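Local coordinates for protein TBC1 domain family member 22A (Homo sapiens, PDB 2QFZ) that probably acts as a GTPase-activating protein for Rab GTPases through this TBC domain, forms homodimers and binds 14-3-3 proteins, at residues Ile150-Thr155 / Leu254-Pro259; Leu282-Ala287 / Ser323-Glu328; Phe135-Arg140 / Asp190-Met195; Pro142-Val147 / Asn205-Gln210. All coordinates share one frame; numbering follows the deposited sequence. Where two conformers were deposited one is given.

Interaction 1: residues Ile150-Thr155 / Leu254-Pro259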
loop_
_atom_site.group_PDB
_atom_site.type_symbol
_atom_site.label_atom_id
_atom_site.label_comp_id
_atom_site.label_asym_id
_atom_site.label_seq_id
_atom_site.Cartn_x
_atom_site.Cartn_y
_atom_site.Cartn_z
ATOM N N ILE A 150 3.240 5.927 -7.323
ATOM C CA ILE A 150 2.758 4.595 -7.715
ATOM C C ILE A 150 3.884 3.544 -7.656
ATOM O O ILE A 150 3.617 2.394 -7.372
ATOM C CB ILE A 150 2.130 4.548 -9.104
ATOM C CG1 ILE A 150 0.942 5.476 -9.197
ATOM C CG2 ILE A 150 1.657 3.104 -9.454
ATOM C CD1 ILE A 150 0.230 5.355 -10.525
ATOM N N ASN A 151 5.130 3.940 -7.899
ATOM C CA ASN A 151 6.274 3.017 -7.785
ATOM C C ASN A 151 6.391 2.340 -6.411
ATOM O O ASN A 151 6.748 1.171 -6.328
ATOM C CB ASN A 151 7.599 3.756 -8.167
ATOM C CG ASN A 151 7.923 4.911 -7.239
ATOM O OD1 ASN A 151 7.169 5.874 -7.142
ATOM N ND2 ASN A 151 9.045 4.806 -6.531
ATOM N N ASP A 152 6.081 3.078 -5.336
ATOM C CA ASP A 152 6.055 2.515 -3.963
ATOM C C ASP A 152 4.977 1.419 -3.770
ATOM O O ASP A 152 5.169 0.433 -3.028
ATOM C CB ASP A 152 5.767 3.619 -2.921
ATOM C CG ASP A 152 7.031 4.290 -2.363
ATOM O OD1 ASP A 152 8.151 3.721 -2.466
ATOM O OD2 ASP A 152 6.876 5.395 -1.771
ATOM N N LEU A 153 3.847 1.585 -4.413
ATOM C CA LEU A 153 2.771 0.614 -4.245
ATOM C C LEU A 153 3.116 -0.773 -4.821
ATOM O O LEU A 153 2.447 -1.754 -4.497
ATOM C CB LEU A 153 1.455 1.165 -4.803
ATOM C CG LEU A 153 1.098 2.580 -4.355
ATOM C CD1 LEU A 153 -0.220 2.966 -4.927
ATOM C CD2 LEU A 153 1.091 2.778 -2.885
ATOM N N VAL A 154 4.178 -0.867 -5.635
ATOM C CA VAL A 154 4.663 -2.160 -6.136
ATOM C C VAL A 154 5.289 -2.986 -5.001
ATOM O O VAL A 154 5.131 -4.194 -4.948
ATOM C CB VAL A 154 5.753 -1.993 -7.269
ATOM C CG1 VAL A 154 6.287 -3.384 -7.741
ATOM C CG2 VAL A 154 5.220 -1.197 -8.456
ATOM N N THR A 155 6.020 -2.320 -4.107
ATOM C CA THR A 155 6.918 -3.009 -3.144
ATOM C C THR A 155 6.246 -3.995 -2.169
ATOM O O THR A 155 6.756 -5.081 -1.962
ATOM C CB THR A 155 7.785 -1.965 -2.362
ATOM O OG1 THR A 155 8.339 -1.035 -3.304
ATOM C CG2 THR A 155 8.898 -2.627 -1.541
ATOM N N LEU A 254 0.993 6.340 2.911
ATOM C CA LEU A 254 1.798 6.387 4.140
ATOM C C LEU A 254 3.092 5.616 4.063
ATOM O O LEU A 254 3.824 5.578 5.072
ATOM C CB LEU A 254 0.987 5.979 5.382
ATOM C CG LEU A 254 0.052 7.078 5.917
ATOM C CD1 LEU A 254 -0.935 6.439 6.814
ATOM C CD2 LEU A 254 0.852 8.250 6.644
ATOM N N MET A 255 3.442 5.090 2.868
ATOM C CA MET A 255 4.658 4.298 2.736
ATOM C C MET A 255 5.926 5.078 2.934
ATOM O O MET A 255 6.949 4.481 3.233
ATOM C CB MET A 255 4.735 3.576 1.412
ATOM C CG MET A 255 3.719 2.509 1.275
ATOM S SD MET A 255 3.936 1.580 -0.216
ATOM C CE MET A 255 5.643 1.035 -0.066
ATOM N N ARG A 256 5.902 6.401 2.764
ATOM C CA ARG A 256 7.128 7.184 3.056
ATOM C C ARG A 256 7.188 7.602 4.504
ATOM O O ARG A 256 8.114 8.275 4.881
ATOM C CB ARG A 256 7.259 8.434 2.160
ATOM C CG ARG A 256 7.340 8.160 0.646
ATOM C CD ARG A 256 8.672 7.527 0.183
ATOM N NE ARG A 256 8.595 6.054 0.182
ATOM C CZ ARG A 256 9.414 5.219 0.831
ATOM N NH1 ARG A 256 10.440 5.661 1.588
ATOM N NH2 ARG A 256 9.192 3.915 0.725
ATOM N N GLU A 257 6.188 7.250 5.312
ATOM C CA GLU A 257 6.144 7.712 6.701
ATOM C C GLU A 257 6.441 6.590 7.687
ATOM O O GLU A 257 6.798 6.865 8.819
ATOM C CB GLU A 257 4.805 8.358 7.062
ATOM C CG GLU A 257 4.116 9.095 5.938
ATOM C CD GLU A 257 4.991 10.142 5.279
ATOM O OE1 GLU A 257 5.828 10.769 5.983
ATOM O OE2 GLU A 257 4.840 10.339 4.047
ATOM N N VAL A 258 6.320 5.341 7.253
ATOM C CA VAL A 258 6.551 4.185 8.130
ATOM C C VAL A 258 7.378 3.122 7.418
ATOM O O VAL A 258 7.442 3.091 6.156
ATOM C CB VAL A 258 5.242 3.549 8.600
ATOM C CG1 VAL A 258 4.392 4.537 9.393
ATOM C CG2 VAL A 258 4.470 2.940 7.390
ATOM N N PRO A 259 8.056 2.264 8.202
ATOM C CA PRO A 259 8.838 1.199 7.591
ATOM C C PRO A 259 7.968 0.160 6.799
ATOM O O PRO A 259 6.795 -0.017 7.079
ATOM C CB PRO A 259 9.522 0.530 8.795
ATOM C CG PRO A 259 9.345 1.441 9.942
ATOM C CD PRO A 259 8.201 2.307 9.675
#

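Interaction 2: residues Leu282-Ala287 / Ser323-Glu328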
loop_
_atom_site.group_PDB
_atom_site.type_symbol
_atom_site.label_atom_id
_atom_site.label_comp_id
_atom_site.label_asym_id
_atom_site.label_seq_id
_atom_site.Cartn_x
_atom_site.Cartn_y
_atom_site.Cartn_z
ATOM N N LEU A 282 -8.154 7.319 5.052
ATOM C CA LEU A 282 -8.378 8.642 5.638
ATOM C C LEU A 282 -8.313 8.647 7.171
ATOM O O LEU A 282 -7.683 9.485 7.756
ATOM C CB LEU A 282 -9.739 9.198 5.226
ATOM C CG LEU A 282 -10.060 9.422 3.758
ATOM C CD1 LEU A 282 -11.089 10.530 3.644
ATOM C CD2 LEU A 282 -8.822 9.768 2.941
ATOM N N TYR A 283 -8.985 7.686 7.795
ATOM C CA TYR A 283 -9.056 7.575 9.255
ATOM C C TYR A 283 -7.749 7.149 9.854
ATOM O O TYR A 283 -7.487 7.514 10.965
ATOM C CB TYR A 283 -10.142 6.576 9.664
ATOM C CG TYR A 283 -11.471 7.047 9.228
ATOM C CD1 TYR A 283 -12.179 8.005 9.969
ATOM C CD2 TYR A 283 -12.016 6.600 8.054
ATOM C CE1 TYR A 283 -13.437 8.496 9.518
ATOM C CE2 TYR A 283 -13.263 7.076 7.605
ATOM C CZ TYR A 283 -13.950 8.016 8.344
ATOM O OH TYR A 283 -15.179 8.434 7.898
ATOM N N VAL A 284 -6.966 6.334 9.131
ATOM C CA VAL A 284 -5.621 5.973 9.554
ATOM C C VAL A 284 -4.725 7.224 9.543
ATOM O O VAL A 284 -3.890 7.428 10.465
ATOM C CB VAL A 284 -5.024 4.799 8.691
ATOM C CG1 VAL A 284 -3.539 4.538 9.046
ATOM C CG2 VAL A 284 -5.855 3.534 8.885
ATOM N N CYS A 285 -4.890 8.064 8.515
ATOM C CA CYS A 285 -4.143 9.313 8.444
ATOM C C CYS A 285 -4.476 10.257 9.642
ATOM O O CYS A 285 -3.590 10.897 10.198
ATOM C CB CYS A 285 -4.366 10.013 7.097
ATOM S SG CYS A 285 -3.390 9.274 5.708
ATOM N N ALA A 286 -5.744 10.324 9.994
ATOM C CA ALA A 286 -6.219 11.145 11.117
ATOM C C ALA A 286 -5.648 10.661 12.444
ATOM O O ALA A 286 -5.133 11.468 13.232
ATOM C CB ALA A 286 -7.746 11.177 11.137
ATOM N N ALA A 287 -5.682 9.341 12.654
ATOM C CA ALA A 287 -5.041 8.702 13.817
ATOM C C ALA A 287 -3.506 8.854 13.840
ATOM O O ALA A 287 -2.881 9.029 14.906
ATOM C CB ALA A 287 -5.462 7.242 13.924
ATOM N N SER A 323 -1.116 -1.986 15.212
ATOM C CA SER A 323 -2.383 -2.451 15.794
ATOM C C SER A 323 -3.072 -1.348 16.571
ATOM O O SER A 323 -4.289 -1.186 16.483
ATOM C CB SER A 323 -2.179 -3.651 16.763
ATOM O OG SER A 323 -1.334 -4.633 16.184
ATOM N N LEU A 324 -2.299 -0.597 17.344
ATOM C CA LEU A 324 -2.842 0.578 18.040
ATOM C C LEU A 324 -3.349 1.637 17.069
ATOM O O LEU A 324 -4.478 2.103 17.199
ATOM C CB LEU A 324 -1.792 1.173 18.975
ATOM C CG LEU A 324 -1.489 0.312 20.210
ATOM N N LEU A 325 -2.540 1.992 16.065
ATOM C CA LEU A 325 -2.963 2.961 15.060
ATOM C C LEU A 325 -4.294 2.542 14.395
ATOM O O LEU A 325 -5.242 3.354 14.223
ATOM C CB LEU A 325 -1.846 3.155 14.021
ATOM C CG LEU A 325 -2.000 4.242 12.960
ATOM C CD1 LEU A 325 -2.056 5.630 13.661
ATOM C CD2 LEU A 325 -0.876 4.158 11.922
ATOM N N LEU A 326 -4.408 1.267 14.058
ATOM C CA LEU A 326 -5.627 0.792 13.406
ATOM C C LEU A 326 -6.837 0.802 14.348
ATOM O O LEU A 326 -7.981 1.063 13.902
ATOM C CB LEU A 326 -5.411 -0.603 12.806
ATOM C CG LEU A 326 -4.527 -0.699 11.567
ATOM C CD1 LEU A 326 -4.088 -2.206 11.249
ATOM C CD2 LEU A 326 -5.221 -0.071 10.365
ATOM N N ALA A 327 -6.607 0.508 15.631
ATOM C CA ALA A 327 -7.675 0.516 16.636
ATOM C C ALA A 327 -8.240 1.931 16.828
ATOM O O ALA A 327 -9.452 2.121 16.859
ATOM C CB ALA A 327 -7.184 -0.120 18.007
ATOM N N GLU A 328 -7.350 2.919 16.897
ATOM C CA GLU A 328 -7.705 4.346 16.877
ATOM C C GLU A 328 -8.440 4.808 15.611
ATOM O O GLU A 328 -9.480 5.455 15.690
ATOM C CB GLU A 328 -6.429 5.177 17.091
ATOM C CG GLU A 328 -5.895 4.963 18.497
ATOM C CD GLU A 328 -7.060 5.007 19.500
ATOM O OE1 GLU A 328 -7.631 6.117 19.668
ATOM O OE2 GLU A 328 -7.455 3.930 20.030
#

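Interaction 3: residues Phe135-Arg140 / Asp190-Met195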
loop_
_atom_site.group_PDB
_atom_site.type_symbol
_atom_site.label_atom_id
_atom_site.label_comp_id
_atom_site.label_asym_id
_atom_site.label_seq_id
_atom_site.Cartn_x
_atom_site.Cartn_y
_atom_site.Cartn_z
ATOM N N PHE A 135 5.973 0.532 -16.165
ATOM C CA PHE A 135 5.823 0.913 -17.588
ATOM C C PHE A 135 4.552 0.309 -18.250
ATOM O O PHE A 135 3.796 1.017 -18.961
ATOM C CB PHE A 135 7.104 0.534 -18.369
ATOM C CG PHE A 135 7.096 0.965 -19.812
ATOM C CD1 PHE A 135 7.539 2.217 -20.173
ATOM C CD2 PHE A 135 6.658 0.112 -20.805
ATOM C CE1 PHE A 135 7.514 2.633 -21.514
ATOM C CE2 PHE A 135 6.630 0.526 -22.150
ATOM C CZ PHE A 135 7.067 1.785 -22.492
ATOM N N ILE A 136 4.293 -0.976 -18.012
ATOM C CA ILE A 136 3.074 -1.616 -18.566
ATOM C C ILE A 136 1.786 -1.019 -17.967
ATOM O O ILE A 136 0.830 -0.701 -18.694
ATOM C CB ILE A 136 3.120 -3.163 -18.399
ATOM C CG1 ILE A 136 4.114 -3.771 -19.409
ATOM C CG2 ILE A 136 1.748 -3.820 -18.592
ATOM C CD1 ILE A 136 4.388 -5.263 -19.163
ATOM N N TRP A 137 1.755 -0.845 -16.645
ATOM C CA TRP A 137 0.605 -0.183 -16.001
ATOM C C TRP A 137 0.297 1.206 -16.636
ATOM O O TRP A 137 -0.857 1.532 -16.931
ATOM C CB TRP A 137 0.811 -0.059 -14.480
ATOM C CG TRP A 137 -0.439 0.348 -13.856
ATOM C CD1 TRP A 137 -1.408 -0.468 -13.371
ATOM C CD2 TRP A 137 -0.904 1.681 -13.681
ATOM N NE1 TRP A 137 -2.463 0.287 -12.884
ATOM C CE2 TRP A 137 -2.174 1.608 -13.066
ATOM C CE3 TRP A 137 -0.352 2.954 -13.950
ATOM C CZ2 TRP A 137 -2.916 2.740 -12.742
ATOM C CZ3 TRP A 137 -1.123 4.083 -13.649
ATOM C CH2 TRP A 137 -2.371 3.959 -13.045
ATOM N N ALA A 138 1.355 1.988 -16.859
ATOM C CA ALA A 138 1.269 3.367 -17.367
ATOM C C ALA A 138 0.732 3.420 -18.797
ATOM O O ALA A 138 -0.154 4.195 -19.080
ATOM C CB ALA A 138 2.620 4.028 -17.295
ATOM N N ILE A 139 1.234 2.573 -19.685
ATOM C CA ILE A 139 0.706 2.579 -21.055
ATOM C C ILE A 139 -0.746 2.044 -21.116
ATOM O O ILE A 139 -1.507 2.466 -21.952
ATOM C CB ILE A 139 1.672 1.908 -22.085
ATOM C CG1 ILE A 139 1.738 0.409 -21.899
ATOM C CG2 ILE A 139 3.101 2.532 -21.976
ATOM C CD1 ILE A 139 2.962 -0.232 -22.574
ATOM N N ARG A 140 -1.124 1.145 -20.205
ATOM C CA ARG A 140 -2.490 0.646 -20.137
ATOM C C ARG A 140 -3.461 1.541 -19.371
ATOM O O ARG A 140 -4.671 1.273 -19.334
ATOM C CB ARG A 140 -2.506 -0.799 -19.593
ATOM C CG ARG A 140 -1.762 -1.737 -20.545
ATOM C CD ARG A 140 -1.918 -3.184 -20.221
ATOM N NE ARG A 140 -3.286 -3.610 -20.429
ATOM C CZ ARG A 140 -3.796 -3.972 -21.608
ATOM N NH1 ARG A 140 -3.061 -3.968 -22.709
ATOM N NH2 ARG A 140 -5.055 -4.346 -21.681
ATOM N N ASP A 190 1.696 -11.681 -10.762
ATOM C CA ASP A 190 0.876 -11.587 -9.535
ATOM C C ASP A 190 0.941 -10.160 -8.953
ATOM O O ASP A 190 -0.078 -9.544 -8.616
ATOM C CB ASP A 190 1.371 -12.627 -8.496
ATOM C CG ASP A 190 1.147 -14.107 -8.949
ATOM O OD1 ASP A 190 0.581 -14.370 -10.086
ATOM O OD2 ASP A 190 1.500 -15.015 -8.136
ATOM N N THR A 191 2.146 -9.623 -8.906
ATOM C CA THR A 191 2.389 -8.268 -8.390
ATOM C C THR A 191 1.666 -7.218 -9.238
ATOM O O THR A 191 0.973 -6.310 -8.686
ATOM C CB THR A 191 3.872 -7.992 -8.293
ATOM O OG1 THR A 191 4.448 -8.937 -7.405
ATOM C CG2 THR A 191 4.171 -6.562 -7.763
ATOM N N TYR A 192 1.753 -7.356 -10.560
ATOM C CA TYR A 192 1.025 -6.430 -11.482
ATOM C C TYR A 192 -0.485 -6.477 -11.246
ATOM O O TYR A 192 -1.124 -5.428 -11.156
ATOM C CB TYR A 192 1.363 -6.702 -12.968
ATOM C CG TYR A 192 0.577 -5.868 -13.973
ATOM C CD1 TYR A 192 1.052 -4.624 -14.425
ATOM C CD2 TYR A 192 -0.647 -6.307 -14.456
ATOM C CE1 TYR A 192 0.333 -3.876 -15.308
ATOM C CE2 TYR A 192 -1.373 -5.533 -15.342
ATOM C CZ TYR A 192 -0.880 -4.329 -15.760
ATOM O OH TYR A 192 -1.614 -3.589 -16.658
ATOM N N TRP A 193 -1.076 -7.674 -11.206
ATOM C CA TRP A 193 -2.536 -7.748 -11.117
ATOM C C TRP A 193 -3.072 -7.248 -9.785
ATOM O O TRP A 193 -4.101 -6.592 -9.737
ATOM C CB TRP A 193 -3.055 -9.164 -11.425
ATOM C CG TRP A 193 -2.898 -9.563 -12.869
ATOM C CD1 TRP A 193 -2.104 -10.557 -13.354
ATOM C CD2 TRP A 193 -3.526 -8.959 -14.018
ATOM N NE1 TRP A 193 -2.222 -10.645 -14.695
ATOM C CE2 TRP A 193 -3.073 -9.662 -15.142
ATOM C CE3 TRP A 193 -4.432 -7.901 -14.196
ATOM C CZ2 TRP A 193 -3.490 -9.343 -16.461
ATOM C CZ3 TRP A 193 -4.860 -7.585 -15.509
ATOM C CH2 TRP A 193 -4.386 -8.308 -16.615
ATOM N N CYS A 194 -2.372 -7.550 -8.711
ATOM C CA CYS A 194 -2.788 -7.139 -7.366
ATOM C C CYS A 194 -2.608 -5.644 -7.143
ATOM O O CYS A 194 -3.518 -4.999 -6.635
ATOM C CB CYS A 194 -2.082 -7.996 -6.310
ATOM S SG CYS A 194 -2.792 -9.689 -6.242
ATOM N N MET A 195 -1.483 -5.096 -7.587
ATOM C CA MET A 195 -1.300 -3.640 -7.674
ATOM C C MET A 195 -2.371 -2.962 -8.527
ATOM O O MET A 195 -2.939 -1.963 -8.105
ATOM C CB MET A 195 0.092 -3.284 -8.194
ATOM C CG MET A 195 0.523 -1.849 -7.964
ATOM S SD MET A 195 1.845 -1.260 -9.079
ATOM C CE MET A 195 1.005 -1.401 -10.706
HETATM O O HOH W 1 -4.205 -4.086 -17.359
#

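Interaction 4: residues Pro142-Val147 / Asn205-Gln210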
loop_
_atom_site.group_PDB
_atom_site.type_symbol
_atom_site.label_atom_id
_atom_site.label_comp_id
_atom_site.label_asym_id
_atom_site.label_seq_id
_atom_site.Cartn_x
_atom_site.Cartn_y
_atom_site.Cartn_z
ATOM N N PRO A 142 -3.849 5.323 -19.678
ATOM C CA PRO A 142 -3.374 6.580 -20.272
ATOM C C PRO A 142 -3.928 7.849 -19.627
ATOM O O PRO A 142 -3.334 8.907 -19.813
ATOM C CB PRO A 142 -3.831 6.474 -21.736
ATOM C CG PRO A 142 -5.016 5.522 -21.715
ATOM C CD PRO A 142 -4.714 4.557 -20.603
ATOM N N ALA A 143 -5.053 7.764 -18.912
ATOM C CA ALA A 143 -5.522 8.921 -18.108
ATOM C C ALA A 143 -4.563 9.326 -16.949
ATOM O O ALA A 143 -4.588 10.470 -16.493
ATOM C CB ALA A 143 -6.889 8.680 -17.574
ATOM N N SER A 144 -3.735 8.388 -16.492
ATOM C CA SER A 144 -2.765 8.621 -15.423
ATOM C C SER A 144 -1.349 8.672 -15.965
ATOM O O SER A 144 -0.612 9.596 -15.702
ATOM C CB SER A 144 -2.817 7.474 -14.418
ATOM O OG SER A 144 -4.071 7.390 -13.792
ATOM N N GLY A 145 -0.965 7.636 -16.695
ATOM C CA GLY A 145 0.425 7.468 -17.094
ATOM C C GLY A 145 1.212 7.121 -15.856
ATOM O O GLY A 145 0.660 6.582 -14.929
ATOM N N TYR A 146 2.508 7.443 -15.839
ATOM C CA TYR A 146 3.313 7.227 -14.656
ATOM C C TYR A 146 3.244 8.453 -13.761
ATOM O O TYR A 146 3.506 9.560 -14.211
ATOM C CB TYR A 146 4.768 6.931 -15.009
ATOM C CG TYR A 146 5.644 6.875 -13.781
ATOM C CD1 TYR A 146 5.479 5.872 -12.840
ATOM C CD2 TYR A 146 6.627 7.829 -13.554
ATOM C CE1 TYR A 146 6.250 5.832 -11.685
ATOM C CE2 TYR A 146 7.388 7.794 -12.432
ATOM C CZ TYR A 146 7.209 6.786 -11.496
ATOM O OH TYR A 146 7.995 6.734 -10.357
ATOM N N VAL A 147 2.878 8.252 -12.501
ATOM C CA VAL A 147 2.929 9.346 -11.498
ATOM C C VAL A 147 3.869 8.906 -10.374
ATOM O O VAL A 147 3.644 7.877 -9.801
ATOM C CB VAL A 147 1.511 9.634 -10.934
ATOM C CG1 VAL A 147 1.504 10.894 -10.051
ATOM C CG2 VAL A 147 0.514 9.779 -12.064
ATOM N N ASN A 205 -6.887 9.472 -7.764
ATOM C CA ASN A 205 -5.600 9.905 -7.162
ATOM C C ASN A 205 -4.536 10.241 -8.166
ATOM O O ASN A 205 -3.618 10.980 -7.839
ATOM C CB ASN A 205 -5.029 8.830 -6.211
ATOM C CG ASN A 205 -5.722 8.806 -4.879
ATOM O OD1 ASN A 205 -6.755 9.434 -4.710
ATOM N ND2 ASN A 205 -5.144 8.088 -3.917
ATOM N N TYR A 206 -4.649 9.694 -9.377
ATOM C CA TYR A 206 -3.543 9.691 -10.333
ATOM C C TYR A 206 -3.885 10.173 -11.755
ATOM O O TYR A 206 -3.013 10.190 -12.605
ATOM C CB TYR A 206 -2.874 8.313 -10.373
ATOM C CG TYR A 206 -2.394 7.858 -9.001
ATOM C CD1 TYR A 206 -1.331 8.518 -8.355
ATOM C CD2 TYR A 206 -3.006 6.815 -8.333
ATOM C CE1 TYR A 206 -0.902 8.119 -7.069
ATOM C CE2 TYR A 206 -2.569 6.409 -7.058
ATOM C CZ TYR A 206 -1.519 7.060 -6.452
ATOM O OH TYR A 206 -1.133 6.677 -5.204
ATOM N N THR A 207 -5.115 10.611 -11.974
ATOM C CA THR A 207 -5.431 11.357 -13.160
ATOM C C THR A 207 -4.793 12.777 -13.141
ATOM O O THR A 207 -4.119 13.170 -12.156
ATOM C CB THR A 207 -6.962 11.333 -13.441
ATOM O OG1 THR A 207 -7.723 11.835 -12.309
ATOM C CG2 THR A 207 -7.378 9.893 -13.747
ATOM N N PHE A 208 -4.942 13.489 -14.263
ATOM C CA PHE A 208 -4.441 14.863 -14.451
ATOM C C PHE A 208 -4.779 15.780 -13.272
ATOM O O PHE A 208 -5.956 15.965 -12.941
ATOM C CB PHE A 208 -5.033 15.452 -15.747
ATOM C CG PHE A 208 -4.391 16.735 -16.177
ATOM C CD1 PHE A 208 -3.151 16.727 -16.785
ATOM C CD2 PHE A 208 -5.022 17.946 -15.967
ATOM C CE1 PHE A 208 -2.550 17.895 -17.173
ATOM C CE2 PHE A 208 -4.428 19.130 -16.356
ATOM C CZ PHE A 208 -3.195 19.112 -16.960
ATOM N N ALA A 209 -3.748 16.339 -12.628
ATOM C CA ALA A 209 -3.946 17.225 -11.470
ATOM C C ALA A 209 -4.356 16.492 -10.194
ATOM O O ALA A 209 -4.687 17.137 -9.186
ATOM C CB ALA A 209 -5.007 18.314 -11.787
ATOM N N GLN A 210 -4.390 15.164 -10.257
ATOM C CA GLN A 210 -4.593 14.276 -9.110
ATOM C C GLN A 210 -5.702 14.698 -8.147
ATOM O O GLN A 210 -5.432 14.878 -6.958
ATOM C CB GLN A 210 -3.277 14.149 -8.349
ATOM C CG GLN A 210 -2.162 13.539 -9.175
ATOM C CD GLN A 210 -1.034 13.045 -8.325
ATOM O OE1 GLN A 210 0.062 13.596 -8.347
ATOM N NE2 GLN A 210 -1.296 12.018 -7.555
HETATM O O HOH W 2 -1.526 11.856 -14.142
#

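Interaction 1: residues Ile150-Thr155 / Leu254-Pro259
D152 and M255-R256 join the helix that follows the Y-x-Q-G signature of TBC domains to the loop between helices 242-251 and 260-270. D152 lies in the first turns of helix 150-162 and directs its side chain at that loop, where a salt bridge forms: R256 NE donates to D152 OD2 at 2.7 Å with an N-H...O angle of 155°. The acceptor sits at the edge of the guanidinium, close to its plane, and NE reaches OD2 from the syn side, tilted somewhat out of the carboxylate plane. The two planes are 40° apart, consistent with the second bond, R256 NH2 to D152 OD1 at 3.4 Å, being weak. R256 bends at chi2 and chi3, curling its chain back so that NE makes the stronger bond and NH2 only the weak one. N252 also donates to OD2, giving this buried oxygen two partners.

Beside the ion pair M255 extends toward the helix. A bend at chi3 (55°) turns its methyl CE against the helix backbone, 3.1 Å from D152 O and 4.3 Å from T155 CB. SD lies 3.9 Å from D152 CB and 4.1 Å from L153 CD2. A flexible, unbranched thioether suits this uneven wall of carbonyl, methylene and methyl groups. A salt bridge between a buried aspartate and a partly exposed arginine, backed by apolar packing, thus fastens a loop to a central helix of the all-helical TBC fold.

Interaction 2: residues Leu282-Ala287 / Ser323-Glu328
E328 N donates to L324 O at 3.0 Å, an ordinary helical bond, and this turn presents E328 CB to A287 CB at 3.9 Å. Beyond CB the glutamate leads away from the neighbouring helix and its OE1 pairs with R331, so that only its aliphatic root enters the contact. A287 is small enough to let a second side chain in: L325 CD1 lies 3.8 Å from A287 CB and 3.5 Å from A287 C, settling over the backbone itself. L325 reaches there because its CG stands opposite the main-chain nitrogen (chi1 -173°).

Here two helices of the C-terminal part of this all-helical protein, 276-291 and 319-335, pack together; the axes of the two short segments come within 8.6 Å, with N-to-C directions 112° apart, a steep crossing that confines the touching residues to a small patch. V284 serves both leucines with its two branches. CG1 meets L325 CD2 at 3.9 Å, the side chains crossing at about a right angle, while CG2 meets L326 CD2, also at 3.9 Å. A beta-branched residue suits this spot, since its methyls diverge from one carbon. L326 has its CB directed away from helix 276-291, yet CD2 returns to V284, and the same side chain also packs on L266 and T269 of helix 260-270.

Interaction 3: residues Phe135-Arg140 / Asp190-Met195
Y192 reaches from helix 181-200 to helix 124-140, where I136, W137 and R140 receive it. Its CB already points at the other helix, and with CG turned opposite the main-chain nitrogen (chi1 175°) the ring goes straight across. On one flank CD2 stands 3.9 Å above the plane of the W193 ring, over its centre. On the other, CE1 is the main point of touch: it lies 3.6 Å from I136 CG2 and 3.9 Å from W137 CB, and it also brushes the backbone N of W137 near the plane of the tyrosine ring. CZ continues along the same isoleucine methyl. At the tip, OH rests 3.6 Å from R140 CD and forms a 2.7 Å hydrogen bond with a water, which accepts a second, longer one from R140 NE at 3.2 Å. CD of R140 lies beside the hydroxyl, and the bend at chi3 beyond it directs NE to the water, while the guanidinium goes on to a cation-pi contact with F88.

The axes of the two short helical segments come no nearer than 11.2 Å, at 41° to each other, a separation that large side chains must span. M195, one turn after Y192, helps: a bend at chi3 brings CE to 3.7 Å from W137 CD1, and the indole in turn stacks on H141. Tyrosine therefore suits its place in two ways, with a ring long enough to pack against the apolar groups between the helices and a hydroxyl that needs a polar partner, which the bridging water supplies beside the exposed arginine.

Interaction 4: residues Pro142-Val147 / Asn205-Gln210
S144 and Y206 bring two loops together around one carbonyl. The serine places OG opposite its own carbonyl carbon (chi1 -63°), which sets it 3.2 Å from Y206 O in a weak hydrogen bond. A water donates to Y206 O at 2.7 Å and also to S144 O, so the carbonyl is gripped from both the side chain and the solvent; S144 CA adds a CH...O contact. Small serine allows the backbones to come this close.

V147 spreads its branches over the same loop. With CG1 opposite the main-chain N (chi1 -172°), that methyl lies 3.5 Å from Q210 OE1, while CG2 faces Y206 O and CB lies 4.0 Å from Y206 CD1. The tyrosine ring has N205 CB on one face, and its hydroxyl bonds to the backbone O of N251. T207 turns its methyl, CG2, toward A143 CB at 4.0 Å.

Q210 runs extended beyond CG and spans its own curved loop: NE2 donates to N205 O at 2.6 Å, the angle a nearly straight 171°, with the acceptor in the amide plane. The same nitrogen also bonds to the side-chain OD1 of N251. Q210 N closes a type II turn on T207 O, and Q210 is the N-cap of helix 211-227. The loop braced here, with Y146 and V147, carries the Y-x-Q-G signature of TBC domains, whose glutamine acts as a finger in Rab-GAP relatives.

Overall arrangement
Interactions 1, 3 and 4 form one connected block whose segments alternate along the chain, with centres 14 to 17 Å apart. Helix 150-162, which carries one side of interaction 1, packs against both helices of interaction 3: V154 CG2 lies 3.4 Å from M195 SD, and I150 CD1 3.6 Å from W137 CZ3. The same indole joins interaction 3 to 4, with CZ3 at 3.3 Å from G145 O. Interaction 2 follows later in the chain and touches interaction 1 alone, through L254 CD1 and C285 SG at 3.9 Å; its centre is about 29 Å from that of interaction 3. The signature loop in interaction 4 leads directly into interaction 1, which probably places both near the Rab-binding site.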